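Local coordinates for protein predicted metal-dependent phosphohydrolase (Magnetospirillum magnetotacticum MS-1, PDB 3KH1) that probably hydrolyses the phosphate ester of 5'-deoxynucleotides in a metal-dependent reaction, as expected of a helical HD-domain phosphohydrolase, at residues Leu31-Ser36 with Leu146-Glu151; Thr50-Leu55 with Asp138-Leu143; Glu79-Asp84 with Arg101-Arg106. All blocks are in the same frame, centred on the assembly; numbering follows the deposited sequence.

In the fold
The three contacts nest in sequence, contact 3 within contact 2 and contact 2 within contact 1. From the N terminus, contact 1 opens first, in the turn after strand 30-31, and closes last, at the C-terminal end of helix 132-151. Within that span contact 2 joins the end of helix 41-54 to the middle of the same helix 132-151, and within contact 2 the short loop of contact 3 ties helix 79-82 to helix 96-108. Contacts 1 and 2 touch through L147 CD1 and M51 CE, 4.1 Å apart, and both meet the second subunit. Contact 3 stands apart, its centre about 23 Å from that of contact 2, across the chain's centre.

Contact 1 of 3, residues Leu31-Ser36 with Leu146-Glu151; sequences LLTDSS and LLHNFE
H148 holds segment 31-36 along the whole of its side chain. Its CB and CG both lie 3.7 Å from L31 O, but the grip comes one atom further on, where ND1 gives its hydrogen to that same oxygen over 2.8 Å. The bond is nearly straight, at 171°, and L31 O lies in the ring plane, so it helps to set the ring's rotation, together with the T33 methyl over one face and the ring of H47. CE1, NE2 and CD2 then pass beneath that methyl, with T33 CG2 3.7 Å from H148 CE1 and almost over the ring centre, a CH-pi contact. In T33, chi1 of 60° puts OG1 between backbone N and carbonyl carbon, bonded to D21 of the second subunit, and leaves CG2 anti to that carbon, over the imidazole. Segment 31-36 contains a type I beta turn from L32 to S35, set against the last turns of helix 132-151 in the HD domain; a calcium ion lies about 6 Å from the H148 side chain. A leucine in place of H148 would probably leave L31 O without its donor and the T33 methyl without a flat face beneath it. One turn further toward the helix C terminus the contact turns aliphatic, with E151 CB 3.8 Å from T33 CB. Where the turn ends, D34 OD1 accepts from S36 N, closing an Asx turn, and from S36 OG.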
loop_
_atom_site.group_PDB
_atom_site.type_symbol
_atom_site.label_atom_id
_atom_site.label_comp_id
_atom_site.label_asym_id
_atom_site.label_seq_id
_atom_site.Cartn_x
_atom_site.Cartn_y
_atom_site.Cartn_z
ATOM N N LEU A 31 -3.111 -3.022 -16.281
ATOM C CA LEU A 31 -1.675 -2.985 -16.541
ATOM C C LEU A 31 -1.043 -1.800 -15.858
ATOM O O LEU A 31 -1.664 -0.767 -15.678
ATOM C CB LEU A 31 -1.374 -2.925 -18.036
ATOM C CG LEU A 31 -1.994 -4.018 -18.913
ATOM C CD1 LEU A 31 -1.590 -3.819 -20.394
ATOM C CD2 LEU A 31 -1.589 -5.389 -18.422
ATOM N N LEU A 32 0.212 -1.957 -15.472
ATOM C CA LEU A 32 1.015 -0.766 -15.188
ATOM C C LEU A 32 0.943 0.196 -16.389
ATOM O O LEU A 32 0.720 -0.189 -17.526
ATOM C CB LEU A 32 2.472 -1.153 -14.915
ATOM C CG LEU A 32 2.809 -1.572 -13.472
ATOM C CD1 LEU A 32 1.848 -2.462 -12.788
ATOM C CD2 LEU A 32 4.276 -1.936 -13.333
ATOM N N THR A 33 1.199 1.469 -16.094
ATOM C CA THR A 33 1.049 2.539 -17.099
ATOM C C THR A 33 1.955 2.401 -18.309
ATOM O O THR A 33 1.620 2.944 -19.381
ATOM C CB THR A 33 1.176 3.940 -16.458
ATOM O OG1 THR A 33 2.479 4.028 -15.859
ATOM C CG2 THR A 33 0.080 4.228 -15.467
ATOM N N ASP A 34 3.069 1.704 -18.142
ATOM C CA ASP A 34 3.963 1.374 -19.242
ATOM C C ASP A 34 3.675 0.027 -19.949
ATOM O O ASP A 34 4.460 -0.397 -20.800
ATOM C CB ASP A 34 5.445 1.392 -18.776
ATOM C CG ASP A 34 5.738 0.351 -17.703
ATOM O OD1 ASP A 34 4.847 -0.466 -17.352
ATOM O OD2 ASP A 34 6.888 0.339 -17.166
ATOM N N SER A 35 2.529 -0.584 -19.622
ATOM C CA SER A 35 2.109 -1.885 -20.180
ATOM C C SER A 35 3.099 -3.012 -19.897
ATOM O O SER A 35 3.014 -4.087 -20.541
ATOM C CB SER A 35 1.821 -1.788 -21.689
ATOM O OG SER A 35 0.789 -0.862 -21.980
ATOM N N SER A 36 3.989 -2.851 -18.924
ATOM C CA SER A 36 5.043 -3.815 -18.690
ATOM C C SER A 36 4.578 -5.159 -18.092
ATOM O O SER A 36 5.250 -6.155 -18.243
ATOM C CB SER A 36 6.143 -3.222 -17.803
ATOM O OG SER A 36 5.673 -2.863 -16.543
ATOM N N LEU A 146 -9.254 3.517 -14.804
ATOM C CA LEU A 146 -9.497 4.410 -15.949
ATOM C C LEU A 146 -8.241 5.175 -16.324
ATOM O O LEU A 146 -7.858 5.273 -17.506
ATOM C CB LEU A 146 -10.656 5.359 -15.685
ATOM C CG LEU A 146 -11.984 4.719 -15.310
ATOM C CD1 LEU A 146 -13.047 5.821 -15.048
ATOM C CD2 LEU A 146 -12.471 3.708 -16.316
ATOM N N LEU A 147 -7.568 5.694 -15.297
ATOM C CA LEU A 147 -6.272 6.340 -15.501
ATOM C C LEU A 147 -5.308 5.421 -16.200
ATOM O O LEU A 147 -4.609 5.825 -17.151
ATOM C CB LEU A 147 -5.682 6.807 -14.170
ATOM C CG LEU A 147 -6.460 7.838 -13.332
ATOM C CD1 LEU A 147 -5.740 8.144 -12.021
ATOM C CD2 LEU A 147 -6.672 9.119 -14.062
ATOM N N HIS A 148 -5.251 4.183 -15.746
ATOM C CA HIS A 148 -4.282 3.234 -16.334
ATOM C C HIS A 148 -4.658 2.817 -17.747
ATOM O O HIS A 148 -3.786 2.774 -18.618
ATOM C CB HIS A 148 -4.131 2.016 -15.441
ATOM C CG HIS A 148 -3.205 2.245 -14.290
ATOM N ND1 HIS A 148 -2.143 1.430 -14.052
ATOM C CD2 HIS A 148 -3.160 3.225 -13.339
ATOM C CE1 HIS A 148 -1.462 1.908 -13.022
ATOM N NE2 HIS A 148 -2.045 3.002 -12.572
ATOM N N ASN A 149 -5.950 2.610 -18.023
ATOM C CA ASN A 149 -6.359 2.267 -19.350
ATOM C C ASN A 149 -6.059 3.411 -20.308
ATOM O O ASN A 149 -5.687 3.204 -21.462
ATOM C CB ASN A 149 -7.854 1.912 -19.394
ATOM C CG ASN A 149 -8.119 0.458 -19.592
ATOM O OD1 ASN A 149 -7.611 -0.174 -20.512
ATOM N ND2 ASN A 149 -9.018 -0.064 -18.773
ATOM N N PHE A 150 -6.167 4.649 -19.843
ATOM C CA PHE A 150 -5.859 5.784 -20.723
ATOM C C PHE A 150 -4.353 5.763 -21.056
ATOM O O PHE A 150 -3.950 5.907 -22.207
ATOM C CB PHE A 150 -6.266 7.097 -20.076
ATOM C CG PHE A 150 -6.241 8.257 -21.018
ATOM C CD1 PHE A 150 -7.362 8.561 -21.767
ATOM C CD2 PHE A 150 -5.120 9.038 -21.146
ATOM C CE1 PHE A 150 -7.349 9.606 -22.643
ATOM C CE2 PHE A 150 -5.081 10.104 -22.057
ATOM C CZ PHE A 150 -6.212 10.400 -22.784
ATOM N N GLU A 151 -3.518 5.547 -20.055
ATOM C CA GLU A 151 -2.078 5.504 -20.260
ATOM C C GLU A 151 -1.614 4.375 -21.166
ATOM O O GLU A 151 -0.654 4.526 -21.897
ATOM C CB GLU A 151 -1.325 5.425 -18.946
ATOM C CG GLU A 151 -1.467 6.692 -18.051
ATOM C CD GLU A 151 -1.124 8.001 -18.733
ATOM O OE1 GLU A 151 0.057 8.114 -19.113
ATOM O OE2 GLU A 151 -2.047 8.853 -18.900
#

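Contact 2 of 3, residues Thr50-Leu55 with Asp138-Leu143; sequences TMAFLL and DALDRL
L140 drives its forked end into the last turn of helix 41-54, where A52 is small enough to let it come close. This is one of the helix crossings of the largely helical HD domain: the axes of 50-54 and 138-143 approach to 10.1 Å with 114° between their directions. The tight part is the CD1 branch of L140, which reaches past the A52 methyl to the backbone, 3.5 Å from A52 CA and 3.7 Å from A52 CB. The other branch is held less closely, with CD2 4.0 Å from L55 CD1, as the two leucine side chains run past each other in opposite directions. Looser still is the pair L143 CD2 and L55 CD1, 4.5 Å apart. Even there the contact does not open to solvent, because all five touching residues are buried and M14 of the second subunit packs on L143. Helix 65-74 covers A52 through V68 and L72. D138 and D141 turn their polar groups to other partners: D138 pairs with R173, while D141, whose CB points away from 50-55, accepts a hydrogen bond from H44 and packs on H75. H44, H75 and D141 fit the H...HD...D pattern that binds the metal in HD-domain relatives, and probably belong to the corresponding site here. M51, modelled as selenomethionine, bridges the tight and loose parts. A bend at its third torsion (chi3 67°) turns the terminal methyl toward helix 132-151, with CE 4.0 Å from L140 O and 3.8 Å from L143 CD2.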
loop_
_atom_site.group_PDB
_atom_site.type_symbol
_atom_site.label_atom_id
_atom_site.label_comp_id
_atom_site.label_asym_id
_atom_site.label_seq_id
_atom_site.Cartn_x
_atom_site.Cartn_y
_atom_site.Cartn_z
ATOM N N THR A 50 -2.766 6.017 -1.423
ATOM C CA THR A 50 -2.018 7.240 -1.600
ATOM C C THR A 50 -2.899 8.315 -2.281
ATOM O O THR A 50 -2.906 9.481 -1.874
ATOM C CB THR A 50 -0.741 6.955 -2.433
ATOM O OG1 THR A 50 0.027 5.944 -1.777
ATOM C CG2 THR A 50 0.121 8.187 -2.597
HETATM N N MSE A 51 -3.684 7.897 -3.266
HETATM C CA MSE A 51 -4.642 8.806 -3.911
HETATM C C MSE A 51 -5.656 9.380 -2.918
HETATM O O MSE A 51 -6.063 10.521 -3.061
HETATM C CB MSE A 51 -5.423 8.093 -5.019
HETATM C CG MSE A 51 -4.600 7.797 -6.259
HETATM SE SE MSE A 51 -5.419 6.581 -7.505
HETATM C CE MSE A 51 -6.940 7.696 -8.106
ATOM N N ALA A 52 -6.098 8.601 -1.928
ATOM C CA ALA A 52 -7.026 9.110 -0.915
ATOM C C ALA A 52 -6.458 10.363 -0.249
ATOM O O ALA A 52 -7.161 11.332 -0.082
ATOM C CB ALA A 52 -7.364 8.004 0.114
ATOM N N PHE A 53 -5.197 10.302 0.161
ATOM C CA PHE A 53 -4.583 11.437 0.798
ATOM C C PHE A 53 -4.381 12.581 -0.184
ATOM O O PHE A 53 -4.661 13.725 0.116
ATOM C CB PHE A 53 -3.252 11.027 1.450
ATOM C CG PHE A 53 -3.419 10.214 2.684
ATOM C CD1 PHE A 53 -3.979 10.769 3.832
ATOM C CD2 PHE A 53 -3.018 8.904 2.701
ATOM C CE1 PHE A 53 -4.125 10.004 4.963
ATOM C CE2 PHE A 53 -3.124 8.112 3.857
ATOM C CZ PHE A 53 -3.696 8.642 4.989
ATOM N N LEU A 54 -3.899 12.292 -1.381
ATOM C CA LEU A 54 -3.621 13.328 -2.373
ATOM C C LEU A 54 -4.873 14.067 -2.839
ATOM O O LEU A 54 -4.827 15.259 -3.098
ATOM C CB LEU A 54 -2.939 12.721 -3.596
ATOM C CG LEU A 54 -1.532 12.177 -3.448
ATOM C CD1 LEU A 54 -1.125 11.271 -4.633
ATOM C CD2 LEU A 54 -0.482 13.276 -3.224
ATOM N N LEU A 55 -5.968 13.322 -2.915
ATOM C CA LEU A 55 -7.220 13.810 -3.519
ATOM C C LEU A 55 -8.276 14.095 -2.461
ATOM O O LEU A 55 -9.445 14.262 -2.781
ATOM C CB LEU A 55 -7.722 12.792 -4.560
ATOM C CG LEU A 55 -6.764 12.566 -5.752
ATOM C CD1 LEU A 55 -7.327 11.515 -6.678
ATOM C CD2 LEU A 55 -6.469 13.880 -6.540
ATOM N N ASP A 138 -14.531 3.795 -2.800
ATOM C CA ASP A 138 -14.940 3.114 -4.018
ATOM C C ASP A 138 -14.702 4.001 -5.255
ATOM O O ASP A 138 -14.275 3.517 -6.305
ATOM C CB ASP A 138 -16.415 2.717 -3.939
ATOM C CG ASP A 138 -16.851 1.823 -5.085
ATOM O OD1 ASP A 138 -16.332 0.687 -5.180
ATOM O OD2 ASP A 138 -17.751 2.255 -5.848
ATOM N N ALA A 139 -14.947 5.305 -5.124
ATOM C CA ALA A 139 -14.729 6.223 -6.245
ATOM C C ALA A 139 -13.257 6.231 -6.659
ATOM O O ALA A 139 -12.935 6.182 -7.855
ATOM C CB ALA A 139 -15.196 7.613 -5.803
ATOM N N LEU A 140 -12.358 6.236 -5.685
ATOM C CA LEU A 140 -10.943 6.249 -5.990
ATOM C C LEU A 140 -10.519 4.955 -6.626
ATOM O O LEU A 140 -9.746 4.894 -7.589
ATOM C CB LEU A 140 -10.126 6.469 -4.748
ATOM C CG LEU A 140 -10.332 7.804 -4.069
ATOM C CD1 LEU A 140 -9.736 7.758 -2.653
ATOM C CD2 LEU A 140 -9.693 8.897 -4.903
ATOM N N ASP A 141 -11.037 3.858 -6.115
ATOM C CA ASP A 141 -10.740 2.536 -6.635
ATOM C C ASP A 141 -11.223 2.347 -8.068
ATOM O O ASP A 141 -10.594 1.637 -8.861
ATOM C CB ASP A 141 -11.344 1.455 -5.770
ATOM C CG ASP A 141 -10.853 0.111 -6.152
ATOM O OD1 ASP A 141 -9.633 -0.115 -6.003
ATOM O OD2 ASP A 141 -11.686 -0.696 -6.541
ATOM N N ARG A 142 -12.343 2.987 -8.407
ATOM C CA ARG A 142 -12.885 2.899 -9.757
ATOM C C ARG A 142 -12.199 3.872 -10.705
ATOM O O ARG A 142 -12.134 3.650 -11.924
ATOM C CB ARG A 142 -14.387 3.176 -9.729
ATOM C CG ARG A 142 -15.203 2.097 -9.030
ATOM C CD ARG A 142 -15.712 1.075 -9.967
ATOM N NE ARG A 142 -14.749 0.430 -10.856
ATOM C CZ ARG A 142 -13.975 -0.632 -10.567
ATOM N NH1 ARG A 142 -14.056 -1.266 -9.387
ATOM N NH2 ARG A 142 -13.159 -1.130 -11.503
ATOM N N LEU A 143 -11.670 4.985 -10.184
ATOM C CA LEU A 143 -10.979 5.969 -11.041
ATOM C C LEU A 143 -9.652 5.454 -11.530
ATOM O O LEU A 143 -9.267 5.653 -12.689
ATOM C CB LEU A 143 -10.753 7.222 -10.218
ATOM C CG LEU A 143 -9.962 8.364 -10.869
ATOM C CD1 LEU A 143 -10.628 8.859 -12.176
ATOM C CD2 LEU A 143 -9.760 9.549 -9.908
#

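Contact 3 of 3, residues Glu79-Asp84 with Arg101-Arg106; sequences EIDAGD and RKAAAR
D81 lays its CB on the methyl of A103, the two CB atoms 3.7 Å apart, and sends its carboxylate onward to R106, one turn on. The small alanine lets the backbones come close, with D81 CA only 5.4 Å from A103 CA. R106 answers side-on, with two nitrogens given to two oxygens. NE donates to the syn lone pair of D81 OD2 at 2.7 Å, almost straight at 173°, and NH2 reaches D81 OD1 at 2.8 Å. Since the carboxylate and guanidinium planes are only 21° apart, the paired bonds hold the two groups edge to edge and nearly coplanar and resist rotation of either. The arginine gets there by running out extended and then bending at its third torsion (chi3 80°), which brings the NE and NH2 edge round to the acid. Beside that edge I80 CG2 comes within 4.2 Å of R106 NH2. The same nitrogen also forms a salt bridge with E19, so the arginine's charge is probably shared between two carboxylates. A82 N lies 4.3 Å from the A103 methyl, and G83 ends the short helix with a positive phi. E79, whose CB points away from 101-106, has OE2 near D76 OD1, a like-charge pair, and D76 is probably the aspartate of the HD motif. The whole is a bidentate arginine-aspartate salt bridge joining the short helix 79-82 of an HD domain to helix 96-108.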
loop_
_atom_site.group_PDB
_atom_site.type_symbol
_atom_site.label_atom_id
_atom_site.label_comp_id
_atom_site.label_asym_id
_atom_site.label_seq_id
_atom_site.Cartn_x
_atom_site.Cartn_y
_atom_site.Cartn_z
ATOM N N GLU A 79 -8.980 -11.318 -1.318
ATOM C CA GLU A 79 -8.528 -11.901 -2.583
ATOM C C GLU A 79 -7.351 -12.871 -2.440
ATOM O O GLU A 79 -7.077 -13.639 -3.358
ATOM C CB GLU A 79 -8.269 -10.809 -3.645
ATOM C CG GLU A 79 -9.535 -9.935 -3.896
ATOM C CD GLU A 79 -9.563 -9.202 -5.216
ATOM O OE1 GLU A 79 -8.536 -9.069 -5.872
ATOM O OE2 GLU A 79 -10.694 -8.786 -5.596
ATOM N N ILE A 80 -6.623 -12.830 -1.325
ATOM C CA ILE A 80 -5.593 -13.839 -1.048
ATOM C C ILE A 80 -6.146 -15.225 -1.270
ATOM O O ILE A 80 -5.447 -16.072 -1.828
ATOM C CB ILE A 80 -4.982 -13.675 0.357
ATOM C CG1 ILE A 80 -4.129 -12.413 0.434
ATOM C CG2 ILE A 80 -4.198 -14.913 0.781
ATOM C CD1 ILE A 80 -3.838 -11.957 1.825
ATOM N N ASP A 81 -7.356 -15.488 -0.764
ATOM C CA ASP A 81 -8.001 -16.770 -0.938
ATOM C C ASP A 81 -8.990 -16.768 -2.108
ATOM O O ASP A 81 -9.170 -17.804 -2.772
ATOM C CB ASP A 81 -8.768 -17.198 0.329
ATOM C CG ASP A 81 -7.880 -17.541 1.528
ATOM O OD1 ASP A 81 -6.615 -17.551 1.419
ATOM O OD2 ASP A 81 -8.533 -17.882 2.577
ATOM N N ALA A 82 -9.698 -15.657 -2.324
ATOM C CA ALA A 82 -10.781 -15.638 -3.330
ATOM C C ALA A 82 -10.311 -15.336 -4.750
ATOM O O ALA A 82 -11.075 -15.582 -5.696
ATOM C CB ALA A 82 -11.887 -14.668 -2.932
ATOM N N GLY A 83 -9.102 -14.799 -4.909
ATOM C CA GLY A 83 -8.600 -14.348 -6.208
ATOM C C GLY A 83 -9.259 -13.058 -6.645
ATOM O O GLY A 83 -10.134 -12.519 -5.983
ATOM N N ASP A 84 -8.792 -12.534 -7.754
ATOM C CA ASP A 84 -9.344 -11.357 -8.343
ATOM C C ASP A 84 -10.416 -11.747 -9.363
ATOM O O ASP A 84 -10.322 -12.796 -10.022
ATOM C CB ASP A 84 -8.231 -10.581 -9.054
ATOM C CG ASP A 84 -8.733 -9.310 -9.715
ATOM O OD1 ASP A 84 -9.163 -8.449 -8.952
ATOM O OD2 ASP A 84 -8.693 -9.183 -10.948
ATOM N N ARG A 101 -16.563 -14.296 1.507
ATOM C CA ARG A 101 -17.042 -14.477 2.888
ATOM C C ARG A 101 -16.155 -15.469 3.647
ATOM O O ARG A 101 -15.711 -15.163 4.762
ATOM C CB ARG A 101 -18.524 -14.920 2.889
ATOM C CG ARG A 101 -19.131 -15.329 4.262
ATOM C CD ARG A 101 -20.643 -15.667 4.149
ATOM N NE ARG A 101 -20.857 -16.922 3.406
ATOM C CZ ARG A 101 -21.444 -17.045 2.201
ATOM N NH1 ARG A 101 -21.950 -15.994 1.532
ATOM N NH2 ARG A 101 -21.534 -18.250 1.654
ATOM N N LYS A 102 -15.865 -16.619 3.033
ATOM C CA LYS A 102 -14.954 -17.598 3.617
ATOM C C LYS A 102 -13.523 -17.079 3.779
ATOM O O LYS A 102 -12.883 -17.318 4.798
ATOM C CB LYS A 102 -14.908 -18.896 2.796
ATOM N N ALA A 103 -13.045 -16.324 2.791
ATOM C CA ALA A 103 -11.713 -15.734 2.886
ATOM C C ALA A 103 -11.641 -14.788 4.097
ATOM O O ALA A 103 -10.664 -14.802 4.869
ATOM C CB ALA A 103 -11.406 -14.981 1.598
ATOM N N ALA A 104 -12.636 -13.923 4.219
ATOM C CA ALA A 104 -12.692 -12.969 5.328
ATOM C C ALA A 104 -12.614 -13.688 6.671
ATOM O O ALA A 104 -11.843 -13.296 7.556
ATOM C CB ALA A 104 -13.910 -12.134 5.245
ATOM N N ALA A 105 -13.405 -14.747 6.822
ATOM C CA ALA A 105 -13.377 -15.509 8.060
ATOM C C ALA A 105 -11.991 -16.080 8.412
ATOM O O ALA A 105 -11.566 -15.993 9.573
ATOM C CB ALA A 105 -14.436 -16.600 8.047
ATOM N N ARG A 106 -11.272 -16.619 7.431
ATOM C CA ARG A 106 -9.981 -17.223 7.686
ATOM C C ARG A 106 -8.923 -16.167 7.925
ATOM O O ARG A 106 -8.113 -16.268 8.852
ATOM C CB ARG A 106 -9.533 -18.111 6.527
ATOM C CG ARG A 106 -8.236 -18.852 6.835
ATOM C CD ARG A 106 -7.717 -19.609 5.643
ATOM N NE ARG A 106 -7.008 -18.759 4.676
ATOM C CZ ARG A 106 -5.739 -18.334 4.790
ATOM N NH1 ARG A 106 -4.983 -18.635 5.848
ATOM N NH2 ARG A 106 -5.194 -17.662 3.806
#